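PDB 2ZWI: alpha-/beta-galactoside alpha-2,3-sialyltransferase from Photobacterium phosphoreum, which probably transfers sialic acid from CMP-sialic acid to galactosides in alpha-2,3 linkage, as a glycosyltransferase of the GT-B clan. Local coordinates for residues T83-D88 and Y110-A115; E116-Y121 and N349-V354. All blocks are in the same frame, centred on the assembly; numbering follows the deposited sequence. Where two conformers were deposited one is given.

Contact 1. Residues T83-D88 and Y110-A115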
loop_
_atom_site.group_PDB
_atom_site.type_symbol
_atom_site.label_atom_id
_atom_site.label_comp_id
_atom_site.label_asym_id
_atom_site.label_seq_id
_atom_site.Cartn_x
_atom_site.Cartn_y
_atom_site.Cartn_z
ATOM N N THR A 83 -4.339 -1.066 -7.293
ATOM C CA THR A 83 -4.988 -2.326 -7.673
ATOM C C THR A 83 -6.454 -2.422 -7.195
ATOM O O THR A 83 -7.337 -2.680 -7.998
ATOM C CB THR A 83 -4.161 -3.545 -7.208
ATOM O OG1 THR A 83 -2.792 -3.360 -7.603
ATOM C CG2 THR A 83 -4.685 -4.824 -7.835
ATOM N N LEU A 84 -6.712 -2.189 -5.908
ATOM C CA LEU A 84 -8.084 -2.214 -5.400
ATOM C C LEU A 84 -8.981 -1.252 -6.201
ATOM O O LEU A 84 -10.119 -1.565 -6.517
ATOM C CB LEU A 84 -8.119 -1.841 -3.912
ATOM C CG LEU A 84 -9.461 -1.973 -3.174
ATOM C CD1 LEU A 84 -9.934 -3.431 -3.165
ATOM C CD2 LEU A 84 -9.316 -1.432 -1.766
ATOM N N TRP A 85 -8.433 -0.085 -6.520
ATOM C CA TRP A 85 -9.138 0.960 -7.243
ATOM C C TRP A 85 -8.807 0.942 -8.734
ATOM O O TRP A 85 -8.693 1.986 -9.376
ATOM C CB TRP A 85 -8.809 2.314 -6.610
ATOM C CG TRP A 85 -9.359 2.422 -5.223
ATOM C CD1 TRP A 85 -8.655 2.441 -4.051
ATOM C CD2 TRP A 85 -10.743 2.475 -4.862
ATOM N NE1 TRP A 85 -9.516 2.529 -2.983
ATOM C CE2 TRP A 85 -10.804 2.551 -3.455
ATOM C CE3 TRP A 85 -11.939 2.480 -5.596
ATOM C CZ2 TRP A 85 -12.014 2.631 -2.764
ATOM C CZ3 TRP A 85 -13.144 2.564 -4.912
ATOM C CH2 TRP A 85 -13.173 2.638 -3.508
ATOM N N ALA A 86 -8.670 -0.260 -9.286
ATOM C CA ALA A 86 -8.422 -0.421 -10.722
ATOM C C ALA A 86 -9.481 0.309 -11.559
ATOM O O ALA A 86 -9.229 0.650 -12.710
ATOM C CB ALA A 86 -8.381 -1.905 -11.096
ATOM N N VAL A 87 -10.657 0.549 -10.975
ATOM C CA VAL A 87 -11.721 1.316 -11.660
ATOM C C VAL A 87 -11.217 2.666 -12.203
ATOM O O VAL A 87 -11.630 3.097 -13.281
ATOM C CB VAL A 87 -12.989 1.533 -10.756
ATOM C CG1 VAL A 87 -12.690 2.467 -9.593
ATOM C CG2 VAL A 87 -14.177 2.052 -11.587
ATOM N N ASP A 88 -10.338 3.332 -11.457
ATOM C CA ASP A 88 -9.776 4.594 -11.920
ATOM C C ASP A 88 -8.946 4.399 -13.188
ATOM O O ASP A 88 -9.065 5.182 -14.120
ATOM C CB ASP A 88 -8.957 5.277 -10.823
ATOM C CG ASP A 88 -9.804 5.683 -9.628
ATOM O OD1 ASP A 88 -9.252 5.723 -8.517
ATOM O OD2 ASP A 88 -11.012 5.968 -9.789
ATOM N N TYR A 110 -0.256 -1.028 -8.229
ATOM C CA TYR A 110 0.346 -1.139 -6.907
ATOM C C TYR A 110 -0.724 -1.476 -5.878
ATOM O O TYR A 110 -1.740 -0.783 -5.810
ATOM C CB TYR A 110 0.999 0.196 -6.533
ATOM C CG TYR A 110 2.178 0.555 -7.405
ATOM C CD1 TYR A 110 1.995 1.148 -8.660
ATOM C CD2 TYR A 110 3.471 0.295 -6.977
ATOM C CE1 TYR A 110 3.085 1.469 -9.465
ATOM C CE2 TYR A 110 4.574 0.615 -7.779
ATOM C CZ TYR A 110 4.367 1.190 -9.007
ATOM O OH TYR A 110 5.451 1.494 -9.761
ATOM N N ASP A 111 -0.511 -2.537 -5.091
ATOM C CA ASP A 111 -1.466 -2.927 -4.040
ATOM C C ASP A 111 -1.820 -1.744 -3.145
ATOM O O ASP A 111 -0.961 -0.933 -2.846
ATOM C CB ASP A 111 -0.881 -4.032 -3.145
ATOM C CG ASP A 111 -0.813 -5.387 -3.833
ATOM O OD1 ASP A 111 -1.452 -5.578 -4.895
ATOM O OD2 ASP A 111 -0.101 -6.263 -3.285
ATOM N N ASP A 112 -3.078 -1.691 -2.699
ATOM C CA ASP A 112 -3.596 -0.640 -1.803
ATOM C C ASP A 112 -3.168 -0.870 -0.344
ATOM O O ASP A 112 -2.885 0.081 0.388
ATOM C CB ASP A 112 -5.130 -0.612 -1.939
ATOM C CG ASP A 112 -5.814 0.374 -1.010
ATOM O OD1 ASP A 112 -6.139 1.488 -1.464
ATOM O OD2 ASP A 112 -6.071 0.022 0.164
ATOM N N GLY A 113 -3.134 -2.136 0.070
ATOM C CA GLY A 113 -2.883 -2.505 1.458
ATOM C C GLY A 113 -3.423 -3.893 1.751
ATOM O O GLY A 113 -3.350 -4.789 0.905
ATOM N N SER A 114 -4.000 -4.056 2.936
ATOM C CA SER A 114 -4.503 -5.348 3.393
ATOM C C SER A 114 -5.714 -5.892 2.614
ATOM O O SER A 114 -5.933 -7.112 2.580
ATOM C CB SER A 114 -4.857 -5.260 4.886
ATOM O OG SER A 114 -6.020 -4.479 5.072
ATOM N N ALA A 115 -6.502 -4.999 2.015
ATOM C CA ALA A 115 -7.723 -5.389 1.291
ATOM C C ALA A 115 -7.473 -6.412 0.181
ATOM O O ALA A 115 -8.207 -7.399 0.084
ATOM C CB ALA A 115 -8.457 -4.164 0.740
HETATM O O HOH W 1 -0.631 -5.264 -7.457
HETATM O O HOH W 2 -8.231 2.535 -0.379
#

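Contact 2. Residues E116-Y121 and N349-V354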
loop_
_atom_site.group_PDB
_atom_site.type_symbol
_atom_site.label_atom_id
_atom_site.label_comp_id
_atom_site.label_asym_id
_atom_site.label_seq_id
_atom_site.Cartn_x
_atom_site.Cartn_y
_atom_site.Cartn_z
ATOM N N GLU A 116 -6.444 -6.197 -0.647
ATOM C CA GLU A 116 -6.118 -7.177 -1.692
ATOM C C GLU A 116 -5.836 -8.558 -1.099
ATOM O O GLU A 116 -6.216 -9.572 -1.680
ATOM C CB GLU A 116 -4.928 -6.736 -2.552
ATOM C CG GLU A 116 -5.247 -5.673 -3.590
ATOM C CD GLU A 116 -5.126 -4.255 -3.038
ATOM O OE1 GLU A 116 -4.837 -3.320 -3.829
ATOM O OE2 GLU A 116 -5.308 -4.072 -1.816
ATOM N N TYR A 117 -5.191 -8.581 0.069
ATOM C CA TYR A 117 -4.758 -9.832 0.712
ATOM C C TYR A 117 -5.896 -10.552 1.424
ATOM O O TYR A 117 -5.948 -11.789 1.433
ATOM C CB TYR A 117 -3.497 -9.591 1.579
ATOM C CG TYR A 117 -2.353 -9.274 0.647
ATOM C CD1 TYR A 117 -2.110 -7.962 0.228
ATOM C CD2 TYR A 117 -1.581 -10.296 0.090
ATOM C CE1 TYR A 117 -1.101 -7.677 -0.689
ATOM C CE2 TYR A 117 -0.561 -10.015 -0.818
ATOM C CZ TYR A 117 -0.339 -8.710 -1.208
ATOM O OH TYR A 117 0.653 -8.442 -2.115
ATOM N N VAL A 118 -6.828 -9.779 1.977
ATOM C CA VAL A 118 -8.098 -10.328 2.481
ATOM C C VAL A 118 -8.898 -10.961 1.326
ATOM O O VAL A 118 -9.399 -12.088 1.438
ATOM C CB VAL A 118 -8.915 -9.254 3.260
ATOM C CG1 VAL A 118 -10.334 -9.741 3.572
ATOM C CG2 VAL A 118 -8.197 -8.902 4.572
ATOM N N ARG A 119 -8.971 -10.250 0.200
ATOM C CA ARG A 119 -9.649 -10.757 -0.978
ATOM C C ARG A 119 -8.972 -12.001 -1.577
ATOM O O ARG A 119 -9.661 -12.956 -1.968
ATOM C CB ARG A 119 -9.843 -9.631 -1.994
ATOM C CG ARG A 119 -10.867 -8.621 -1.501
ATOM C CD ARG A 119 -11.012 -7.410 -2.394
ATOM N NE ARG A 119 -11.953 -6.448 -1.803
ATOM C CZ ARG A 119 -12.863 -5.778 -2.498
ATOM N NH1 ARG A 119 -12.983 -5.975 -3.803
ATOM N NH2 ARG A 119 -13.669 -4.925 -1.892
ATOM N N LEU A 120 -7.638 -12.010 -1.614
ATOM C CA LEU A 120 -6.885 -13.195 -2.063
ATOM C C LEU A 120 -7.131 -14.429 -1.182
ATOM O O LEU A 120 -7.299 -15.547 -1.691
ATOM C CB LEU A 120 -5.390 -12.888 -2.150
ATOM C CG LEU A 120 -4.979 -11.966 -3.307
ATOM C CD1 LEU A 120 -3.532 -11.505 -3.165
ATOM C CD2 LEU A 120 -5.192 -12.685 -4.617
ATOM N N TYR A 121 -7.151 -14.228 0.135
ATOM C CA TYR A 121 -7.457 -15.321 1.047
ATOM C C TYR A 121 -8.851 -15.888 0.773
ATOM O O TYR A 121 -9.023 -17.099 0.641
ATOM C CB TYR A 121 -7.343 -14.896 2.512
ATOM C CG TYR A 121 -7.593 -16.056 3.445
ATOM C CD1 TYR A 121 -6.562 -16.936 3.765
ATOM C CD2 TYR A 121 -8.860 -16.301 3.969
ATOM C CE1 TYR A 121 -6.775 -18.022 4.589
ATOM C CE2 TYR A 121 -9.087 -17.402 4.824
ATOM C CZ TYR A 121 -8.030 -18.249 5.122
ATOM O OH TYR A 121 -8.210 -19.339 5.948
ATOM N N ASN A 349 -11.278 -15.746 10.277
ATOM C CA ASN A 349 -10.885 -14.375 9.995
ATOM C C ASN A 349 -9.805 -14.355 8.904
ATOM O O ASN A 349 -8.677 -14.803 9.119
ATOM C CB ASN A 349 -10.423 -13.681 11.284
ATOM C CG ASN A 349 -10.118 -12.205 11.087
ATOM O OD1 ASN A 349 -9.340 -11.830 10.214
ATOM N ND2 ASN A 349 -10.698 -11.361 11.939
ATOM N N ALA A 350 -10.190 -13.856 7.728
ATOM C CA ALA A 350 -9.322 -13.794 6.546
ATOM C C ALA A 350 -8.069 -12.974 6.794
ATOM O O ALA A 350 -6.969 -13.362 6.386
ATOM C CB ALA A 350 -10.082 -13.203 5.361
ATOM N N LEU A 351 -8.243 -11.824 7.434
ATOM C CA LEU A 351 -7.120 -10.946 7.712
ATOM C C LEU A 351 -6.102 -11.645 8.613
ATOM O O LEU A 351 -4.902 -11.622 8.332
ATOM C CB LEU A 351 -7.589 -9.602 8.295
ATOM C CG LEU A 351 -6.491 -8.571 8.599
ATOM C CD1 LEU A 351 -5.845 -7.975 7.315
ATOM C CD2 LEU A 351 -7.014 -7.475 9.513
ATOM N N ILE A 352 -6.583 -12.298 9.671
ATOM C CA ILE A 352 -5.696 -13.022 10.586
ATOM C C ILE A 352 -4.989 -14.159 9.849
ATOM O O ILE A 352 -3.766 -14.290 9.934
ATOM C CB ILE A 352 -6.460 -13.581 11.816
ATOM C CG1 ILE A 352 -6.935 -12.431 12.718
ATOM C CG2 ILE A 352 -5.603 -14.601 12.571
ATOM C CD1 ILE A 352 -7.744 -12.843 13.938
ATOM N N GLN A 353 -5.758 -14.972 9.127
ATOM C CA GLN A 353 -5.189 -16.124 8.435
ATOM C C GLN A 353 -4.166 -15.776 7.344
ATOM O O GLN A 353 -3.150 -16.458 7.229
ATOM C CB GLN A 353 -6.270 -17.079 7.908
ATOM C CG GLN A 353 -7.115 -17.758 8.997
ATOM C CD GLN A 353 -6.288 -18.513 10.026
ATOM O OE1 GLN A 353 -6.469 -18.328 11.227
ATOM N NE2 GLN A 353 -5.363 -19.349 9.562
ATOM N N VAL A 354 -4.419 -14.739 6.547
ATOM C CA VAL A 354 -3.451 -14.327 5.511
ATOM C C VAL A 354 -2.163 -13.833 6.153
ATOM O O VAL A 354 -1.066 -14.052 5.626
ATOM C CB VAL A 354 -3.952 -13.194 4.572
ATOM C CG1 VAL A 354 -3.131 -13.179 3.277
ATOM C CG2 VAL A 354 -5.385 -13.356 4.231
#

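Contact 1. Residues T83-D88 and Y110-A115
The backbone of Thr83 is joined to that of Tyr110 by a nearly straight hydrogen bond, Thr83 N to Tyr110 O at 3.0 Å and 168°, after which 83-86 turns away in a type I beta turn closed by Ala86 N to Thr83 O. The hydroxyl of Thr83 lies beside its own backbone N, on the side of the neighbouring segment, with OG1 3.7 Å from Asp111 OD1. A water bridges these two oxygens, 2.9 Å from Thr83 OG1 and 2.7 Å from Asp111 OD1. Asp111 is buried and held at both oxygens: OD1 is also bonded to the hydroxyl of Tyr160, while OD2 accepts from Tyr117 OH and Leu173 N.

Strands 74-82 and 104-110 are parallel neighbours in the N-terminal sheet, linked through helix 86-98 as a beta-alpha-beta crossover. The contact thus sits at their C-terminal ends, where, as in GT-B enzymes generally, this Rossmann-like domain faces the cleft between the two halves.

Beyond the strand ends Leu84 packs along the second segment. CB of Leu84 meets CB of Asp112 at 3.8 Å. With CG anti to the backbone N (chi1 -173°), the leucine carries CD2 alongside CB of Ala115, also at 3.8 Å. Trp85 brings the pyrrole edge of its indole to the carboxylate of Asp112, the two planes 68° apart. A second water links them: it accepts from NE1 in the plane of the indole and donates to OD1 of Asp112, 2.6 Å away. Asn82 ND2 also bonds OD1, whereas OD2 binds a glycerol, probably from the crystallisation liquor, which Ala115 N also holds. The side chain of Asp112 is about 6 Å from the bound CMP.

Contact 2. Residues E116-Y121 and N349-V354
The ring of Tyr121 lies along the first turn of helix 350-357, with the carbonyl oxygen of Ala350 over one face and CB of Gln353 approaching obliquely. Two carbons para to each other across the ring make the close contacts, both with partners on the same side of the ring plane: CD2 is 3.6 Å from Ala350 CB, and CE1 is 3.5 Å from Gln353 CB. The ring and the side chain of Gln353 run side by side, pointing the same way, and the aliphatic CG follows the phenol as far as its hydroxyl. With CG anti to the backbone N (chi1 -177°), the phenol is thrown outward from its own helix and across the other one. Arg125, one turn further along the tyrosine's helix, adds a cation-pi contact to the same ring.

This is a junction between the two Rossmann-like halves of a GT-B fold. Helix 114-125 follows strand 104-110 of the first parallel sheet, while helix 350-357 comes after strand 334-340 of the second. The two helical segments cross at right angles, 90°, with their axes 8.6 Å apart at closest approach.

Val118 straddles the start of helix 350-357 with its two methyls: CG1 touches Ala350 CB at 3.9 Å, and CG2, the branch beside the backbone N, meets Leu351 CD1 at 3.7 Å. Behind this contact Leu351 leans on Tyr340 of the second sheet, and its side chain is about 7 Å from the bound CMP. Val354 packs against the backbone of Tyr117, though the fine placement of its methyls is doubtful.

Asn349 is the N-cap of helix 350-357: its OD1 accepts from Ile352 N at 2.8 Å in a nearly straight bond, the donor standing 39° out of the amide plane, while its ND2 bonds Ser342 OG.

Contact 1 closes before contact 2 opens along the chain; they share helix 114-125, and their centres are 14 Å apart. Contact 1 sets the start of that helix against the ends of two strands within the first sheet domain; contact 2 uses its next turns to meet helix 350-357 of the second domain, more than two hundred residues later. Between them Glu116, one of the residues of contact 2, turns its carboxylate back to contact 1, where OE1 takes a hydrogen bond from Asp112 N. One helix therefore runs from the loops near the CMP pocket to the interface between the two halves.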